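Local coordinates for protein aminoglycoside-O-phosphotransferase VIII (Streptomyces rimosus, PDB 4H05) that catalyses phosphorylation of the 3'-hydroxyl of aminoglycoside antibiotics, probably using ATP and magnesium, and so confers antibiotic resistance, at residues His188-Cys192 and Pro193-Leu197; Leu247-Tyr250 and Gly251-Trp254; Gly118-Arg121 and Ser122-Leu126; Lys163-Ser166 and Gly167-Leu171. All blocks are in the same frame, centred on the assembly; numbering follows the deposited sequence. Where two conformers were deposited one is given.

In the fold
Three of the four contacts join in one continuous body of packing, and the fourth stands apart. Interaction 1 is the catalytic loop, with the predicted proton acceptor Asp190 and the predicted magnesium ligand Asn195, its centre about 4 Å from that of the chain. Interaction 3, the end of helix 109-124, backs this loop: Val196 CG1 meets Leu119 CD2 at 3.8 Å and His188 CB meets Leu123 CD2 at 3.9 Å. On interaction 3 rests interaction 2, the end of helix 240-251, joined by a salt bridge from Arg121 NE to Glu249 OE2 (2.9 Å). Interaction 4 starts helix 167-177, its centre about 26 Å from that of interaction 1.

Interaction 1. Residues His188-Cys192 and Pro193-Leu197; sequences HGDLC and PDNVL
Asn195 folds its side chain back over the loop that precedes it: CG lies anti to the carbonyl carbon (chi1 -71°), which places the amide ND2 at the carbonyl O of Asp190, to which it donates (2.7 Å). The bond is nearly straight, 168° at the hydrogen, and lies in both the carbonyl plane and the amide plane, which fixes the rotation of the amide. A second bond, Asn195 N to Cys192 O at 2.9 Å, closes the turn through Pro193 and Asp194, where the proline ring suits the short 3-10 segment. Within the loop, Asp190 N donates to His188 ND1 (3.0 Å), while His188 NE2 is held by the carbonyl of Ile209. Apolar contact is slight: Leu191 CD1 meets Val196 CG2 at 4.0 Å, while their other branches, Leu191 CD2 and Val196 CG1, pack on Ala120 and Leu119 of helix 109-124.

This HGDxxxxN sequence is the catalytic loop of the aminoglycoside phosphotransferase and protein kinase fold. Asp190 is the predicted proton acceptor; Asn195 is a predicted magnesium ligand, close to Asp210, the other. With ND2 committed to the Asp190 carbonyl, the amide oxygen OD1 is probably the atom left to face the metal.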
# COMPACT_ATOMS: atom_id res chain seq x y z
N HIS A 188 -5.45 4.85 1.47
CA HIS A 188 -4.16 4.23 1.64
C HIS A 188 -3.30 4.40 0.40
O HIS A 188 -2.16 4.78 0.46
CB HIS A 188 -4.42 2.79 1.86
CG HIS A 188 -3.16 1.98 2.10
ND1 HIS A 188 -2.45 1.41 1.10
CD2 HIS A 188 -2.53 1.66 3.26
CE1 HIS A 188 -1.46 0.78 1.60
NE2 HIS A 188 -1.48 0.92 2.93
N GLY A 189 -3.85 4.02 -0.75
CA GLY A 189 -3.24 4.24 -2.05
C GLY A 189 -2.44 3.10 -2.64
O GLY A 189 -2.00 3.19 -3.82
N ASP A 190 -2.17 2.10 -1.82
CA ASP A 190 -1.73 0.79 -2.31
C ASP A 190 -2.41 -0.33 -1.47
O ASP A 190 -1.74 -1.20 -0.87
CB ASP A 190 -0.22 0.68 -2.31
CG ASP A 190 0.28 -0.56 -3.04
OD1 ASP A 190 1.43 -0.84 -2.90
OD2 ASP A 190 -0.49 -1.27 -3.69
N LEU A 191 -3.76 -0.33 -1.51
CA LEU A 191 -4.54 -1.17 -0.64
C LEU A 191 -4.71 -2.53 -1.28
O LEU A 191 -5.72 -2.84 -1.91
CB LEU A 191 -5.88 -0.58 -0.34
CG LEU A 191 -6.80 -1.26 0.70
CD1 LEU A 191 -6.25 -1.14 2.08
CD2 LEU A 191 -8.25 -0.71 0.67
N CYS A 192 -3.71 -3.35 -1.08
CA CYS A 192 -3.66 -4.65 -1.62
C CYS A 192 -3.62 -5.54 -0.39
O CYS A 192 -3.19 -5.13 0.68
CB CYS A 192 -2.45 -4.83 -2.52
SG CYS A 192 -0.92 -4.17 -1.88
N PRO A 193 -4.01 -6.80 -0.55
CA PRO A 193 -4.08 -7.70 0.59
C PRO A 193 -2.71 -7.90 1.27
O PRO A 193 -2.61 -8.19 2.44
CB PRO A 193 -4.64 -8.97 -0.03
CG PRO A 193 -5.35 -8.49 -1.28
CD PRO A 193 -4.39 -7.48 -1.79
N ASP A 194 -1.67 -7.68 0.53
CA ASP A 194 -0.34 -7.64 1.03
C ASP A 194 -0.11 -6.65 2.13
O ASP A 194 0.62 -6.93 2.98
CB ASP A 194 0.65 -7.38 -0.13
CG ASP A 194 1.34 -8.64 -0.53
OD1 ASP A 194 1.78 -9.34 0.41
OD2 ASP A 194 1.38 -9.00 -1.73
N ASN A 195 -0.76 -5.51 2.12
CA ASN A 195 -0.52 -4.46 3.07
C ASN A 195 -1.48 -4.41 4.24
O ASN A 195 -1.58 -3.38 5.00
CB ASN A 195 -0.61 -3.20 2.21
CG ASN A 195 0.56 -3.12 1.30
OD1 ASN A 195 1.59 -3.65 1.70
ND2 ASN A 195 0.45 -2.47 0.12
N VAL A 196 -2.26 -5.49 4.38
CA VAL A 196 -3.24 -5.62 5.48
C VAL A 196 -3.03 -6.95 6.19
O VAL A 196 -2.98 -8.05 5.58
CB VAL A 196 -4.68 -5.57 4.98
CG1 VAL A 196 -5.67 -5.56 6.14
CG2 VAL A 196 -4.90 -4.34 4.11
N LEU A 197 -2.81 -6.85 7.48
CA LEU A 197 -2.57 -8.01 8.27
C LEU A 197 -3.77 -8.17 9.20
O LEU A 197 -4.46 -7.20 9.53
CB LEU A 197 -1.28 -7.84 9.07
CG LEU A 197 0.04 -8.16 8.33
CD1 LEU A 197 0.70 -6.86 8.09
CD2 LEU A 197 1.03 -9.02 9.07

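Interaction 2. Residues Leu247-Tyr250 and Gly251-Trp254; sequences LREY and GRGW
The last turn of helix 240-251 and the residues that lead the chain out of it form this surface contact. Gly251 N still makes a regular helical bond to Leu247 O (2.9 Å), but Arg252 N turns to Glu249 O at 3.0 Å, three residues back, as the spiral tightens. Gly253 then leaves helical geometry with positive phi after a cis peptide bond. A CB there would collide with Tyr250 O, so glycine suits the place; its CA instead makes a CH...O contact with that oxygen (3.2 Å).

Among the side chains, Glu249 bends at chi2 (59°) to bring its carboxylate to Arg252, and OE1 forms a salt bridge with NH1 at 2.9 Å, although the hydrogen bond within it is weak. The carboxylate and guanidinium planes are nearly perpendicular (86°), so the two groups do not meet in a paired, coplanar fashion. Farther on, Trp254 CE3 touches the edge of the Tyr250 ring, 3.6 Å from CE2, with the two rings oblique.

Glu249 OE2 also bridges to Arg121 of helix 109-124, and Tyr250 OH bonds to His124. Two arginines thus share one carboxylate, whose negative charge probably offsets part of theirs and joins the two helices.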
# COMPACT_ATOMS: atom_id res chain seq x y z
N LEU A 247 -17.77 -5.97 -1.74
CA LEU A 247 -18.64 -4.88 -2.21
C LEU A 247 -19.92 -4.73 -1.41
O LEU A 247 -20.36 -3.60 -1.18
CB LEU A 247 -18.97 -5.00 -3.70
CG LEU A 247 -18.00 -4.42 -4.76
CD1 LEU A 247 -18.76 -4.43 -6.09
CD2 LEU A 247 -17.56 -3.03 -4.40
N ARG A 248 -20.52 -5.82 -0.97
CA ARG A 248 -21.71 -5.75 -0.04
C ARG A 248 -21.36 -5.03 1.25
O ARG A 248 -22.05 -4.13 1.65
CB ARG A 248 -22.17 -7.18 0.28
CG ARG A 248 -23.42 -7.34 1.22
CD ARG A 248 -23.86 -8.82 1.28
NE ARG A 248 -23.64 -9.43 -0.05
CZ ARG A 248 -22.76 -10.39 -0.36
NH1 ARG A 248 -22.02 -11.01 0.57
NH2 ARG A 248 -22.67 -10.79 -1.63
N GLU A 249 -20.26 -5.45 1.90
CA GLU A 249 -19.78 -4.78 3.12
C GLU A 249 -19.38 -3.32 2.88
O GLU A 249 -19.81 -2.42 3.60
CB GLU A 249 -18.62 -5.57 3.76
CG GLU A 249 -17.92 -4.90 4.97
CD GLU A 249 -18.87 -4.62 6.14
OE1 GLU A 249 -19.88 -5.37 6.18
OE2 GLU A 249 -18.61 -3.63 6.96
N TYR A 250 -18.61 -3.04 1.84
CA TYR A 250 -18.26 -1.63 1.65
C TYR A 250 -19.50 -0.79 1.44
O TYR A 250 -19.64 0.28 2.01
CB TYR A 250 -17.34 -1.45 0.47
CG TYR A 250 -16.81 -0.05 0.41
CD1 TYR A 250 -15.72 0.32 1.15
CD2 TYR A 250 -17.45 0.91 -0.34
CE1 TYR A 250 -15.19 1.61 1.05
CE2 TYR A 250 -16.94 2.21 -0.43
CZ TYR A 250 -15.80 2.55 0.25
OH TYR A 250 -15.37 3.84 0.19
N GLY A 251 -20.43 -1.28 0.63
CA GLY A 251 -21.73 -0.60 0.48
C GLY A 251 -22.53 -0.24 1.73
O GLY A 251 -23.37 0.64 1.69
N ARG A 252 -22.25 -0.82 2.88
CA ARG A 252 -23.05 -0.48 4.09
C ARG A 252 -23.19 0.99 4.66
O ARG A 252 -24.30 1.49 4.60
CB ARG A 252 -22.77 -1.46 5.20
CG ARG A 252 -23.29 -2.88 4.90
CD ARG A 252 -22.92 -3.89 6.01
NE ARG A 252 -22.97 -3.27 7.36
CZ ARG A 252 -22.35 -3.73 8.46
NH1 ARG A 252 -21.61 -4.84 8.44
NH2 ARG A 252 -22.48 -3.05 9.61
N GLY A 253 -22.18 1.76 5.09
CA GLY A 253 -20.86 1.91 4.47
C GLY A 253 -20.91 3.19 3.63
O GLY A 253 -20.61 4.32 4.11
N TRP A 254 -21.35 3.03 2.38
CA TRP A 254 -21.40 4.12 1.42
C TRP A 254 -22.43 3.79 0.40
O TRP A 254 -22.35 2.77 -0.28
CB TRP A 254 -20.02 4.28 0.83
CG TRP A 254 -19.90 5.25 -0.28
CD1 TRP A 254 -19.85 6.65 -0.21
CD2 TRP A 254 -19.70 4.92 -1.69
NE1 TRP A 254 -19.70 7.18 -1.46
CE2 TRP A 254 -19.59 6.19 -2.39
CE3 TRP A 254 -19.58 3.74 -2.41
CZ2 TRP A 254 -19.39 6.24 -3.76
CZ3 TRP A 254 -19.41 3.80 -3.77
CH2 TRP A 254 -19.31 5.02 -4.44

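Interaction 3. Residues Gly118-Arg121 and Ser122-Leu126; sequences GLAR and SLHAL
His124 lays one face of its imidazole over the carbonyl O of Ala120, one helical turn earlier. The oxygen sits 3.1 Å from CG of His124, displaced toward the rim of the ring, and the same oxygen accepts the backbone N of His124 at 2.8 Å. With CG anti to the carbonyl carbon (chi1 -51°), the ring is swung back along the helix. Both ring nitrogens have partners beyond the helix: ND1 meets Tyr250 OH and NE2 meets Asp222.

Ser122 turns back in the same sense on another side of the helix. Its OG donates to Gly118 O at 2.9 Å, and its backbone N reaches that oxygen at 3.1 Å. The two donors approach from opposite faces of the carbonyl plane, so one acceptor is gripped twice and the hydroxyl of an exposed serine donates within its own helix. Leu119 and Leu123 are both buried, with Leu123 N bonded to Leu119 O at 3.0 Å, and they suit the side turned to the protein core.

Such a division into a polar side and an apolar side is typical of an amphipathic helix; here helix 109-124 packs behind the catalytic loop, against Leu191 and His188.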
# COMPACT_ATOMS: atom_id res chain seq x y z
N GLY A 118 -14.17 -3.47 5.61
CA GLY A 118 -14.37 -2.72 6.85
C GLY A 118 -13.25 -1.75 7.13
O GLY A 118 -13.42 -0.66 7.67
N LEU A 119 -12.06 -2.14 6.72
CA LEU A 119 -10.89 -1.30 6.93
C LEU A 119 -10.95 -0.15 5.92
O LEU A 119 -10.68 0.99 6.28
CB LEU A 119 -9.62 -2.15 6.75
CG LEU A 119 -8.37 -1.27 6.74
CD1 LEU A 119 -8.19 -0.70 8.14
CD2 LEU A 119 -7.16 -2.05 6.29
N ALA A 120 -11.31 -0.48 4.69
CA ALA A 120 -11.59 0.52 3.61
C ALA A 120 -12.62 1.59 4.07
O ALA A 120 -12.39 2.78 3.92
CB ALA A 120 -12.01 -0.18 2.31
N ARG A 121 -13.63 1.16 4.79
CA ARG A 121 -14.73 1.99 5.24
C ARG A 121 -14.30 2.90 6.41
O ARG A 121 -14.69 4.05 6.52
CB ARG A 121 -15.83 0.96 5.50
CG ARG A 121 -17.12 1.12 6.30
CD ARG A 121 -18.09 0.00 5.78
NE ARG A 121 -18.91 -0.78 6.70
CZ ARG A 121 -19.80 -0.29 7.57
NH1 ARG A 121 -19.94 1.02 7.77
NH2 ARG A 121 -20.50 -1.12 8.29
N SER A 122 -13.38 2.42 7.22
CA SER A 122 -12.95 3.17 8.32
C SER A 122 -11.96 4.23 7.85
O SER A 122 -11.91 5.34 8.36
CB SER A 122 -12.27 2.21 9.33
OG SER A 122 -13.17 1.23 9.83
N LEU A 123 -11.12 3.87 6.91
CA LEU A 123 -10.20 4.81 6.29
C LEU A 123 -11.07 5.88 5.58
O LEU A 123 -10.94 7.10 5.80
CB LEU A 123 -9.37 4.04 5.27
CG LEU A 123 -7.89 4.08 5.00
CD1 LEU A 123 -7.03 4.36 6.24
CD2 LEU A 123 -7.53 2.77 4.25
N HIS A 124 -12.04 5.44 4.79
CA HIS A 124 -12.84 6.42 4.03
C HIS A 124 -13.83 7.15 4.85
O HIS A 124 -14.44 8.00 4.31
CB HIS A 124 -13.46 5.86 2.76
CG HIS A 124 -12.47 5.15 1.86
ND1 HIS A 124 -12.84 4.27 0.92
CD2 HIS A 124 -11.10 5.16 1.86
CE1 HIS A 124 -11.74 3.76 0.32
NE2 HIS A 124 -10.68 4.30 0.88
N ALA A 125 -13.96 6.85 6.16
CA ALA A 125 -14.86 7.60 7.06
C ALA A 125 -14.16 8.76 7.64
O ALA A 125 -14.81 9.57 8.24
CB ALA A 125 -15.36 6.75 8.20
N LEU A 126 -12.83 8.80 7.58
CA LEU A 126 -12.12 9.97 8.07
C LEU A 126 -12.58 11.18 7.28
O LEU A 126 -12.91 11.08 6.14
CB LEU A 126 -10.61 9.79 7.90
CG LEU A 126 -10.04 8.85 8.90
CD1 LEU A 126 -8.68 8.32 8.50
CD2 LEU A 126 -10.02 9.59 10.23

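Interaction 4. Residues Lys163-Ser166 and Gly167-Leu171; sequences KGWS and GERLL
Ser166 caps the start of helix 167-177, and its hydroxyl OG accepts the backbone N of Arg169 at 2.7 Å, with an angle of 157° at the hydrogen. Its OG sits between the backbone N and the carbonyl carbon, a placement that turns the oxygen over the first turn, where amides lack carbonyl partners from a preceding turn. Ser166 O takes Leu170 N (2.9 Å), the first regular helical bond, so the serine serves Arg169 N through its side chain and Leu170 N through its main chain. Serine suits this N-cap because its short side chain brings an acceptor within reach of the backbone.

The side chain of Arg169 lies along one face of the indole of Trp165. With CG anti to the backbone N, CG comes down on that face, 3.7 Å from CD2 of Trp165; a bend at chi2 (61°) then carries the guanidinium over the six-membered ring. There CZ stands 4.1 Å from the centroid, with the two planes 19° apart: a stacked cation-pi pair. Arg169 NH1 also has a salt bridge to Glu173, one turn on. Leu170 CD2 meets Trp165 CE3 at 3.7 Å.

Because a flat stack leaves the N-H groups of a guanidinium available for polar partners, Arg169 can join Trp165 through its face and Glu173 through NH1, tying the incoming loop to the helix beside its cap.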
# COMPACT_ATOMS: atom_id res chain seq x y z
N LYS A 163 -0.12 -5.12 -22.90
CA LYS A 163 1.23 -5.68 -23.03
C LYS A 163 1.88 -4.94 -24.20
O LYS A 163 1.21 -4.61 -25.17
CB LYS A 163 1.20 -7.19 -23.30
N GLY A 164 3.17 -4.62 -24.09
CA GLY A 164 3.85 -3.90 -25.18
C GLY A 164 3.53 -2.41 -25.35
O GLY A 164 4.11 -1.80 -26.25
N TRP A 165 2.64 -1.79 -24.56
CA TRP A 165 2.52 -0.30 -24.65
C TRP A 165 3.77 0.41 -24.19
O TRP A 165 4.53 -0.04 -23.32
CB TRP A 165 1.41 0.24 -23.85
CG TRP A 165 0.07 -0.04 -24.41
CD1 TRP A 165 -0.26 -0.93 -25.41
CD2 TRP A 165 -1.18 0.56 -24.01
NE1 TRP A 165 -1.61 -0.93 -25.65
CE2 TRP A 165 -2.22 -0.04 -24.86
CE3 TRP A 165 -1.54 1.54 -23.08
CZ2 TRP A 165 -3.55 0.33 -24.76
CZ3 TRP A 165 -2.91 1.89 -22.99
CH2 TRP A 165 -3.87 1.30 -23.80
N SER A 166 4.00 1.56 -24.81
CA SER A 166 5.11 2.40 -24.46
C SER A 166 4.66 3.17 -23.25
O SER A 166 3.45 3.35 -23.03
CB SER A 166 5.42 3.41 -25.57
OG SER A 166 4.34 4.33 -25.65
N GLY A 167 5.62 3.62 -22.47
CA GLY A 167 5.33 4.56 -21.39
C GLY A 167 4.47 5.72 -21.88
O GLY A 167 3.48 6.08 -21.27
N GLU A 168 4.86 6.28 -23.02
CA GLU A 168 4.28 7.48 -23.61
C GLU A 168 2.84 7.21 -24.05
O GLU A 168 1.99 8.07 -23.94
CB GLU A 168 5.13 7.95 -24.85
CG GLU A 168 6.45 8.69 -24.54
CD GLU A 168 7.60 7.84 -23.95
OE1 GLU A 168 7.52 6.58 -24.02
OE2 GLU A 168 8.58 8.46 -23.41
N ARG A 169 2.58 6.02 -24.55
CA ARG A 169 1.18 5.56 -24.86
C ARG A 169 0.36 5.31 -23.58
O ARG A 169 -0.85 5.46 -23.56
CB ARG A 169 1.26 4.24 -25.58
CG ARG A 169 -0.09 3.53 -25.84
CD ARG A 169 -1.02 4.36 -26.71
NE ARG A 169 -2.28 3.69 -27.00
CZ ARG A 169 -3.47 4.03 -26.48
NH1 ARG A 169 -3.59 5.04 -25.61
NH2 ARG A 169 -4.56 3.34 -26.81
N LEU A 170 1.04 4.87 -22.53
CA LEU A 170 0.37 4.64 -21.22
C LEU A 170 -0.12 5.97 -20.68
O LEU A 170 -1.29 6.19 -20.39
CB LEU A 170 1.38 4.02 -20.22
CG LEU A 170 1.06 2.75 -19.42
CD1 LEU A 170 1.28 3.13 -17.96
CD2 LEU A 170 -0.34 2.18 -19.63
N LEU A 171 0.80 6.92 -20.65
CA LEU A 171 0.48 8.25 -20.20
C LEU A 171 -0.56 8.92 -21.09
O LEU A 171 -1.42 9.63 -20.55
CB LEU A 171 1.76 9.06 -20.10
CG LEU A 171 1.65 10.48 -19.63
CD1 LEU A 171 1.32 10.39 -18.14
CD2 LEU A 171 2.98 11.21 -19.95